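Local atomic coordinates of aminoglycoside 6-adenylyltransferase (Bacillus subtilis, PDB entry 2PBE), a protein that confers resistance to streptomycin by transferring the nucleotidyl group of ATP or GTP to the O-6 position of the drug. Residues D15-D20 / V125-D130; I23-L28 / S48-D53. All coordinates share one frame; numbering follows the deposited sequence.

Contact 1: D15-D20 / V125-D130; sequences DFALND and VLLDKD
Leu18 of the helical segment 15-20 faces Leu127 of the strand segment 125-130, their CA atoms 8.1 Å apart, and side chains bridge the gap. Helical geometry lasts to Asn19 and is left at Asp20, so the carbonyls of Ala17 and Leu18 in the last turn, and of Asp20 just after it, gather at this end; Ala17 O keeps a weak bond from Asp20 N. Lys129 brings them a side-chain donor. Its chain runs out extended beyond CG and delivers NZ to three backbone oxygens of segment 15-20, with a further weak bond to Ile23 O of the next strand. The bond from NZ to Ala17 O is 2.7 Å long, the donor tilted 22° from the carbonyl plane; that from NZ to Asp20 O is 2.8 Å, but comes from above the plane, away from the lone pairs. The bond to Leu18 O is weak. A lysine suits this place because a long, flexible chain carries a positive charge to the C-terminal end of a helix, where the helix dipole would probably favour it. Beside this polar grip, Leu18 CD2 meets Leu127 CD2 at 3.6 Å, the two side chains crossing at about a right angle. CG of Leu127 stands anti to its backbone N (chi1 180°), which carries the branch toward the helix. Ala17, whose small side chain is consistent with a close approach of helix to sheet, adds its methyl more loosely. Asp20 turns its carboxylate to Arg22 in a salt bridge. Strand 125-128 lies between strands 23-28 and 207-209; Leu127 also packs on Phe208, and Ala17 on Val26, so that helix 6-19 covers this part of the sheet.

Contact 2: I23-L28 / S48-D53; sequences IRLVTL and SYFVTD
The ring of Tyr49 carries the CD1 methyl of Ile23 over one face, in a CH-pi contact 3.8 Å from CD1 to the ring centroid and 15° off the normal. Val26 CG2 approaches the same ring obliquely, 3.7 Å from Tyr49 CD1, its side chain running alongside that of the tyrosine. On the opposite side of the sheet, the Phe50 ring has Leu25 O in plane at its edge, while Leu25 CD1 comes in obliquely to 3.5 Å from Phe50 CD2. Thr27 OG1 also reaches this ring, meeting Phe50 CE2 at 3.5 Å. With Phe50 CG beside its own backbone N (chi1 -73°), the ring extends toward the Thr27 end of the strand. The large hydrophobic side chains suit this buried interface, and beta-branched Val26 and Thr27 suit extended strands. The backbones form an antiparallel pair, their axes 4.7 Å apart, interrupted by a classic beta bulge: Arg24 and Leu25 both face Phe50. Phe50 O accepts a bond from Arg24 N, 2.9 Å long and nearly along the C=O axis, and a weak one from Leu25 N. Phe50 N returns a nearly straight bond to Leu25 O (170° at the hydrogen), and Thr27 and Ser48 exchange a pair of bonds further along. Arg24 packs the aliphatic start of its bent chain on Thr52 and sends its guanidinium to Asp130 in a salt bridge. Helix 6-19 covers the face bearing Ile23, Val26 and Tyr49, and the Tyr49 hydroxyl is hydrogen-bonded to Phe13 O of that helix.

The centres of contacts 1 and 2 lie about 7 Å apart, with strand 23-28 in contact 2 and next to strand 125-128 of contact 1. In the mixed sheet this strand runs between 45-51 and 125-128, antiparallel to both. Along the chain the order is 15-20, 23-28, 48-53, 125-130, so contact 1 spans contact 2. Backbone bonds probably connect them directly, from Leu126 N to Val26 O and from Lys129 N to Arg24 O. In this nucleotidyltransferase, contact 1 thus brings segments 105 residues apart in the chain together at the end of helix 6-19, and contact 2 pairs the strand that follows that helix with strand 45-51.

Contact 1: D15-D20 / V125-D130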
loop_
_atom_site.group_PDB
_atom_site.type_symbol
_atom_site.label_atom_id
_atom_site.label_comp_id
_atom_site.label_asym_id
_atom_site.label_seq_id
_atom_site.Cartn_x
_atom_site.Cartn_y
_atom_site.Cartn_z
ATOM N N ASP A 15 -8.526 -6.588 1.766
ATOM C CA ASP A 15 -8.185 -7.851 2.402
ATOM C C ASP A 15 -8.845 -9.023 1.688
ATOM O O ASP A 15 -8.244 -10.088 1.510
ATOM C CB ASP A 15 -8.628 -7.831 3.858
ATOM C CG ASP A 15 -7.943 -8.887 4.675
ATOM O OD1 ASP A 15 -6.713 -8.753 4.869
ATOM O OD2 ASP A 15 -8.628 -9.842 5.116
ATOM N N PHE A 16 -10.079 -8.812 1.266
ATOM C CA PHE A 16 -10.800 -9.855 0.566
ATOM C C PHE A 16 -10.060 -10.244 -0.702
ATOM O O PHE A 16 -9.739 -11.421 -0.916
ATOM C CB PHE A 16 -12.197 -9.392 0.187
ATOM C CG PHE A 16 -12.988 -10.441 -0.519
ATOM C CD1 PHE A 16 -13.353 -11.634 0.150
ATOM C CD2 PHE A 16 -13.347 -10.275 -1.861
ATOM C CE1 PHE A 16 -14.070 -12.664 -0.511
ATOM C CE2 PHE A 16 -14.069 -11.293 -2.551
ATOM C CZ PHE A 16 -14.431 -12.487 -1.880
ATOM N N ALA A 17 -9.787 -9.243 -1.534
ATOM C CA ALA A 17 -9.105 -9.441 -2.800
ATOM C C ALA A 17 -7.774 -10.157 -2.625
ATOM O O ALA A 17 -7.482 -11.107 -3.355
ATOM C CB ALA A 17 -8.886 -8.119 -3.475
ATOM N N LEU A 18 -6.990 -9.703 -1.646
ATOM C CA LEU A 18 -5.683 -10.279 -1.357
ATOM C C LEU A 18 -5.702 -11.789 -1.186
ATOM O O LEU A 18 -4.828 -12.494 -1.688
ATOM C CB LEU A 18 -5.088 -9.667 -0.088
ATOM C CG LEU A 18 -4.397 -8.299 -0.144
ATOM C CD1 LEU A 18 -4.052 -7.830 1.261
ATOM C CD2 LEU A 18 -3.140 -8.399 -0.980
ATOM N N ASN A 19 -6.702 -12.281 -0.466
ATOM C CA ASN A 19 -6.790 -13.707 -0.198
ATOM C C ASN A 19 -7.509 -14.519 -1.241
ATOM O O ASN A 19 -7.381 -15.738 -1.253
ATOM C CB ASN A 19 -7.450 -13.939 1.153
ATOM C CG ASN A 19 -6.728 -13.239 2.269
ATOM O OD1 ASN A 19 -5.502 -13.238 2.322
ATOM N ND2 ASN A 19 -7.484 -12.651 3.184
ATOM N N ASP A 20 -8.255 -13.863 -2.122
ATOM C CA ASP A 20 -8.971 -14.607 -3.142
ATOM C C ASP A 20 -8.183 -14.757 -4.441
ATOM O O ASP A 20 -7.838 -13.777 -5.106
ATOM C CB ASP A 20 -10.327 -13.978 -3.407
ATOM C CG ASP A 20 -11.312 -14.981 -3.940
ATOM O OD1 ASP A 20 -12.382 -15.191 -3.329
ATOM O OD2 ASP A 20 -10.998 -15.580 -4.977
ATOM N N VAL A 125 -6.064 2.233 -9.443
ATOM C CA VAL A 125 -5.780 0.824 -9.172
ATOM C C VAL A 125 -5.285 0.672 -7.738
ATOM O O VAL A 125 -4.533 1.510 -7.256
ATOM C CB VAL A 125 -4.678 0.279 -10.101
ATOM C CG1 VAL A 125 -4.436 -1.195 -9.819
ATOM C CG2 VAL A 125 -5.065 0.492 -11.558
ATOM N N LEU A 126 -5.712 -0.390 -7.060
ATOM C CA LEU A 126 -5.267 -0.610 -5.689
ATOM C C LEU A 126 -4.376 -1.821 -5.556
ATOM O O LEU A 126 -3.428 -1.822 -4.751
ATOM C CB LEU A 126 -6.461 -0.751 -4.747
ATOM C CG LEU A 126 -7.439 0.428 -4.679
ATOM C CD1 LEU A 126 -8.443 0.182 -3.555
ATOM C CD2 LEU A 126 -6.698 1.740 -4.434
ATOM N N LEU A 127 -4.672 -2.850 -6.340
ATOM C CA LEU A 127 -3.893 -4.083 -6.325
ATOM C C LEU A 127 -3.853 -4.751 -7.680
ATOM O O LEU A 127 -4.863 -4.839 -8.382
ATOM C CB LEU A 127 -4.462 -5.071 -5.296
ATOM C CG LEU A 127 -3.796 -6.443 -5.123
ATOM C CD1 LEU A 127 -2.301 -6.317 -4.768
ATOM C CD2 LEU A 127 -4.543 -7.183 -4.025
ATOM N N ASP A 128 -2.662 -5.219 -8.034
ATOM C CA ASP A 128 -2.422 -5.933 -9.281
ATOM C C ASP A 128 -1.570 -7.127 -8.874
ATOM O O ASP A 128 -0.475 -6.964 -8.360
ATOM C CB ASP A 128 -1.653 -5.057 -10.271
ATOM C CG ASP A 128 -1.585 -5.672 -11.646
ATOM O OD1 ASP A 128 -2.129 -6.786 -11.831
ATOM O OD2 ASP A 128 -1.001 -5.056 -12.556
ATOM N N LYS A 129 -2.079 -8.325 -9.103
ATOM C CA LYS A 129 -1.350 -9.515 -8.706
ATOM C C LYS A 129 -0.452 -10.075 -9.779
ATOM O O LYS A 129 0.478 -10.825 -9.483
ATOM C CB LYS A 129 -2.316 -10.596 -8.231
ATOM C CG LYS A 129 -3.091 -10.230 -6.957
ATOM C CD LYS A 129 -3.895 -11.433 -6.471
ATOM C CE LYS A 129 -4.703 -11.125 -5.230
ATOM N NZ LYS A 129 -5.500 -12.301 -4.813
ATOM N N ASP A 130 -0.708 -9.682 -11.020
ATOM C CA ASP A 130 0.080 -10.167 -12.141
ATOM C C ASP A 130 0.985 -9.141 -12.789
ATOM O O ASP A 130 2.054 -9.496 -13.288
ATOM C CB ASP A 130 -0.853 -10.765 -13.179
ATOM C CG ASP A 130 -1.848 -11.734 -12.558
ATOM O OD1 ASP A 130 -1.396 -12.601 -11.776
ATOM O OD2 ASP A 130 -3.060 -11.618 -12.837
#

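Contact 2: I23-L28 / S48-D53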
loop_
_atom_site.group_PDB
_atom_site.type_symbol
_atom_site.label_atom_id
_atom_site.label_comp_id
_atom_site.label_asym_id
_atom_site.label_seq_id
_atom_site.Cartn_x
_atom_site.Cartn_y
_atom_site.Cartn_z
ATOM N N ILE A 23 -9.380 -13.165 -7.775
ATOM C CA ILE A 23 -9.214 -11.725 -7.931
ATOM C C ILE A 23 -7.763 -11.379 -8.230
ATOM O O ILE A 23 -6.877 -11.599 -7.409
ATOM C CB ILE A 23 -9.691 -10.959 -6.690
ATOM C CG1 ILE A 23 -11.149 -11.322 -6.393
ATOM C CG2 ILE A 23 -9.621 -9.455 -6.945
ATOM C CD1 ILE A 23 -11.655 -10.762 -5.093
ATOM N N ARG A 24 -7.549 -10.827 -9.420
ATOM C CA ARG A 24 -6.218 -10.453 -9.895
ATOM C C ARG A 24 -5.948 -8.952 -9.869
ATOM O O ARG A 24 -4.828 -8.526 -9.648
ATOM C CB ARG A 24 -6.034 -10.986 -11.316
ATOM C CG ARG A 24 -6.124 -12.508 -11.412
ATOM C CD ARG A 24 -4.831 -13.151 -10.960
ATOM N NE ARG A 24 -4.978 -13.910 -9.730
ATOM C CZ ARG A 24 -3.956 -14.260 -8.962
ATOM N NH1 ARG A 24 -2.716 -13.915 -9.303
ATOM N NH2 ARG A 24 -4.163 -14.958 -7.848
ATOM N N LEU A 25 -6.980 -8.152 -10.077
ATOM C CA LEU A 25 -6.838 -6.700 -10.112
ATOM C C LEU A 25 -7.991 -6.037 -9.337
ATOM O O LEU A 25 -9.111 -6.547 -9.323
ATOM C CB LEU A 25 -6.831 -6.244 -11.579
ATOM C CG LEU A 25 -6.285 -4.885 -12.046
ATOM C CD1 LEU A 25 -7.197 -3.759 -11.593
ATOM C CD2 LEU A 25 -4.884 -4.676 -11.506
ATOM N N VAL A 26 -7.709 -4.917 -8.678
ATOM C CA VAL A 26 -8.712 -4.186 -7.909
ATOM C C VAL A 26 -8.623 -2.707 -8.227
ATOM O O VAL A 26 -7.538 -2.125 -8.194
ATOM C CB VAL A 26 -8.504 -4.379 -6.399
ATOM C CG1 VAL A 26 -9.551 -3.603 -5.621
ATOM C CG2 VAL A 26 -8.588 -5.846 -6.052
ATOM N N THR A 27 -9.774 -2.099 -8.497
ATOM C CA THR A 27 -9.834 -0.683 -8.841
ATOM C C THR A 27 -10.870 0.042 -8.025
ATOM O O THR A 27 -11.843 -0.566 -7.588
ATOM C CB THR A 27 -10.203 -0.500 -10.297
ATOM O OG1 THR A 27 -9.303 -1.255 -11.108
ATOM C CG2 THR A 27 -10.120 0.946 -10.686
ATOM N N LEU A 28 -10.666 1.337 -7.826
ATOM C CA LEU A 28 -11.615 2.151 -7.088
ATOM C C LEU A 28 -12.147 3.343 -7.903
ATOM O O LEU A 28 -11.412 3.959 -8.673
ATOM C CB LEU A 28 -10.976 2.637 -5.793
ATOM C CG LEU A 28 -11.860 3.559 -4.957
ATOM C CD1 LEU A 28 -11.983 3.038 -3.534
ATOM C CD2 LEU A 28 -11.251 4.953 -4.973
ATOM N N SER A 48 -14.119 -2.407 -7.979
ATOM C CA SER A 48 -14.151 -3.300 -9.133
ATOM C C SER A 48 -13.080 -4.367 -8.957
ATOM O O SER A 48 -11.904 -4.047 -8.751
ATOM C CB SER A 48 -13.854 -2.546 -10.435
ATOM O OG SER A 48 -14.874 -1.636 -10.772
ATOM N N TYR A 49 -13.489 -5.627 -9.035
ATOM C CA TYR A 49 -12.562 -6.751 -8.931
ATOM C C TYR A 49 -12.440 -7.409 -10.294
ATOM O O TYR A 49 -13.438 -7.861 -10.858
ATOM C CB TYR A 49 -13.075 -7.826 -7.965
ATOM C CG TYR A 49 -13.160 -7.473 -6.492
ATOM C CD1 TYR A 49 -12.178 -6.652 -5.875
ATOM C CD2 TYR A 49 -14.159 -8.068 -5.676
ATOM C CE1 TYR A 49 -12.189 -6.440 -4.465
ATOM C CE2 TYR A 49 -14.180 -7.865 -4.271
ATOM C CZ TYR A 49 -13.190 -7.054 -3.669
ATOM O OH TYR A 49 -13.193 -6.879 -2.291
ATOM N N PHE A 50 -11.225 -7.455 -10.837
ATOM C CA PHE A 50 -11.020 -8.106 -12.132
ATOM C C PHE A 50 -10.688 -9.523 -11.743
ATOM O O PHE A 50 -9.690 -9.761 -11.057
ATOM C CB PHE A 50 -9.882 -7.445 -12.893
ATOM C CG PHE A 50 -10.240 -6.115 -13.442
ATOM C CD1 PHE A 50 -10.597 -5.975 -14.786
ATOM C CD2 PHE A 50 -10.302 -4.993 -12.600
ATOM C CE1 PHE A 50 -11.029 -4.722 -15.300
ATOM C CE2 PHE A 50 -10.735 -3.728 -13.091
ATOM C CZ PHE A 50 -11.101 -3.597 -14.449
ATOM N N VAL A 51 -11.523 -10.454 -12.177
ATOM C CA VAL A 51 -11.365 -11.842 -11.801
ATOM C C VAL A 51 -11.130 -12.814 -12.949
ATOM O O VAL A 51 -11.302 -12.481 -14.113
ATOM C CB VAL A 51 -12.601 -12.300 -10.997
ATOM C CG1 VAL A 51 -12.899 -11.294 -9.911
ATOM C CG2 VAL A 51 -13.815 -12.436 -11.913
ATOM N N THR A 52 -10.753 -14.033 -12.596
ATOM C CA THR A 52 -10.511 -15.056 -13.599
ATOM C C THR A 52 -11.841 -15.700 -14.021
ATOM O O THR A 52 -12.147 -15.758 -15.222
ATOM C CB THR A 52 -9.560 -16.143 -13.055
ATOM O OG1 THR A 52 -10.052 -16.612 -11.794
ATOM C CG2 THR A 52 -8.161 -15.591 -12.885
ATOM N N ASP A 53 -12.624 -16.153 -13.037
ATOM C CA ASP A 53 -13.911 -16.811 -13.281
ATOM C C ASP A 53 -15.093 -16.034 -12.739
ATOM O O ASP A 53 -15.450 -16.158 -11.567
ATOM C CB ASP A 53 -13.924 -18.188 -12.633
ATOM C CG ASP A 53 -15.103 -19.043 -13.086
ATOM O OD1 ASP A 53 -16.145 -18.498 -13.529
ATOM O OD2 ASP A 53 -14.984 -20.284 -12.979
#